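Local coordinates for prephenate dehydrogenase (Corynebacterium glutamicum ATCC 13032, PDB 3KTD), which probably oxidises prephenate to 4-hydroxyphenylpyruvate with NAD+ or NADP+, a step of tyrosine biosynthesis, at residues S22-L27 with S132-S137. Sequence-based numbering, arbitrary orientation. Where two conformers were deposited one is given.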
loop_
_atom_site.group_PDB
_atom_site.type_symbol
_atom_site.label_atom_id
_atom_site.label_comp_id
_atom_site.label_asym_id
_atom_site.label_seq_id
_atom_site.Cartn_x
_atom_site.Cartn_y
_atom_site.Cartn_z
ATOM N N SER A 22 -13.674 7.602 20.292
ATOM C CA SER A 22 -12.856 8.722 19.821
ATOM C C SER A 22 -13.666 10.004 19.648
ATOM O O SER A 22 -13.154 11.099 19.858
ATOM C CB SER A 22 -12.221 8.385 18.471
ATOM O OG SER A 22 -11.228 7.404 18.623
ATOM N N LEU A 23 -14.915 9.853 19.222
ATOM C CA LEU A 23 -15.813 10.979 19.053
ATOM C C LEU A 23 -16.186 11.535 20.426
ATOM O O LEU A 23 -16.164 12.736 20.623
ATOM C CB LEU A 23 -17.059 10.547 18.276
ATOM C CG LEU A 23 -18.115 11.612 17.978
ATOM C CD1 LEU A 23 -17.590 12.649 16.997
ATOM C CD2 LEU A 23 -19.375 10.953 17.443
ATOM N N LEU A 24 -16.499 10.656 21.374
ATOM C CA LEU A 24 -16.861 11.075 22.722
ATOM C C LEU A 24 -15.711 11.845 23.342
ATOM O O LEU A 24 -15.917 12.900 23.957
ATOM C CB LEU A 24 -17.197 9.867 23.601
ATOM C CG LEU A 24 -17.508 10.115 25.086
ATOM C CD1 LEU A 24 -18.889 10.668 25.270
ATOM C CD2 LEU A 24 -17.367 8.836 25.888
ATOM N N ARG A 25 -14.501 11.318 23.174
ATOM C CA ARG A 25 -13.314 11.939 23.755
ATOM C C ARG A 25 -13.041 13.318 23.157
ATOM O O ARG A 25 -12.760 14.265 23.901
ATOM C CB ARG A 25 -12.077 11.056 23.574
ATOM C CG ARG A 25 -12.013 9.802 24.436
ATOM C CD ARG A 25 -10.742 9.015 24.080
ATOM N NE ARG A 25 -10.510 7.832 24.910
ATOM C CZ ARG A 25 -10.036 7.852 26.155
ATOM N NH1 ARG A 25 -9.758 9.002 26.760
ATOM N NH2 ARG A 25 -9.858 6.710 26.810
ATOM N N ASP A 26 -13.113 13.429 21.827
ATOM C CA ASP A 26 -12.836 14.705 21.158
ATOM C C ASP A 26 -13.908 15.758 21.476
ATOM O O ASP A 26 -13.591 16.937 21.639
ATOM C CB ASP A 26 -12.696 14.528 19.637
ATOM C CG ASP A 26 -11.346 13.943 19.221
ATOM O OD1 ASP A 26 -10.365 14.043 20.003
ATOM O OD2 ASP A 26 -11.258 13.398 18.090
ATOM N N LEU A 27 -15.166 15.329 21.560
ATOM C CA LEU A 27 -16.261 16.228 21.890
ATOM C C LEU A 27 -16.150 16.714 23.322
ATOM O O LEU A 27 -16.517 17.852 23.625
ATOM C CB LEU A 27 -17.614 15.548 21.692
ATOM C CG LEU A 27 -18.097 15.387 20.249
ATOM C CD1 LEU A 27 -19.405 14.628 20.216
ATOM C CD2 LEU A 27 -18.241 16.735 19.546
ATOM N N SER A 132 -12.704 -4.245 17.545
ATOM C CA SER A 132 -12.204 -3.403 18.629
ATOM C C SER A 132 -13.160 -2.525 19.429
ATOM O O SER A 132 -13.918 -1.767 18.791
ATOM C CB SER A 132 -10.748 -2.919 18.494
ATOM O OG SER A 132 -10.619 -2.061 17.370
ATOM N N GLY A 133 -13.123 -2.577 20.769
ATOM C CA GLY A 133 -14.015 -1.785 21.639
ATOM C C GLY A 133 -13.480 -0.457 22.169
ATOM O O GLY A 133 -12.776 0.260 21.470
ATOM N N TRP A 134 -13.813 -0.136 23.415
ATOM C CA TRP A 134 -13.470 1.173 24.038
ATOM C C TRP A 134 -11.978 1.479 24.175
ATOM O O TRP A 134 -11.576 2.634 24.052
ATOM C CB TRP A 134 -14.177 1.315 25.400
ATOM C CG TRP A 134 -13.699 2.422 26.302
ATOM C CD1 TRP A 134 -13.084 2.268 27.500
ATOM C CD2 TRP A 134 -13.833 3.841 26.107
ATOM N NE1 TRP A 134 -12.820 3.489 28.069
ATOM C CE2 TRP A 134 -13.266 4.472 27.234
ATOM C CE3 TRP A 134 -14.374 4.639 25.090
ATOM C CZ2 TRP A 134 -13.217 5.860 27.377
ATOM C CZ3 TRP A 134 -14.326 6.027 25.234
ATOM C CH2 TRP A 134 -13.751 6.619 26.372
ATOM N N SER A 135 -11.159 0.459 24.412
ATOM C CA SER A 135 -9.717 0.662 24.541
ATOM C C SER A 135 -9.102 1.163 23.237
ATOM O O SER A 135 -7.990 1.672 23.234
ATOM C CB SER A 135 -9.016 -0.624 25.001
ATOM O OG SER A 135 -9.048 -1.636 24.010
ATOM N N ALA A 136 -9.830 1.014 22.135
ATOM C CA ALA A 136 -9.387 1.487 20.819
ATOM C C ALA A 136 -9.525 3.005 20.635
ATOM O O ALA A 136 -8.958 3.563 19.698
ATOM C CB ALA A 136 -10.168 0.773 19.729
ATOM N N SER A 137 -10.270 3.667 21.521
ATOM C CA SER A 137 -10.543 5.092 21.378
ATOM C C SER A 137 -9.331 5.962 21.664
ATOM O O SER A 137 -8.583 5.705 22.605
ATOM C CB SER A 137 -11.686 5.505 22.303
ATOM O OG SER A 137 -11.314 5.417 23.664
#
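With CG anti to its carbonyl carbon, beside the backbone N (chi1 -72°), and the chain extended from there to NE, Arg25 reaches from the helix to Ser137 and Trp134; Trp134 has its CG anti to the backbone N (chi1 166°), which brings the far end of the indole to the helix. Arg25 NE donates to Ser137 OG at 2.8 Å, the N-H nearly straight at the oxygen, which lies close to the guanidinium plane. Ser137 OG in turn donates to Trp134 O (2.8 Å), a carbonyl that also accepts from Ser137 N, so the hydroxyl links the arginine to the 3-10 turn. The guanidinium and indole planes lie 8° apart, with Trp134 CH2 above one guanidinium face toward its rim and Arg25 NH2 3.5 Å from Trp134 CZ2. A salt bridge from Arg25 NH1 to Glu50 helps fix the group's rotation. Leu24 CD2 reaches Trp134 CZ3 at 4.2 Å, while Ser137 CB packs against Ser22 N; Ser22 OG is hydrogen-bonded to Leu18 O and Met138 N. Thus the loop between strands 120-125 and 146-149 is pinned to helix 18-29, which follows the first strand and a GxGxxG-like turn, as in the dinucleotide-binding beta-alpha unit of a Rossmann-type domain.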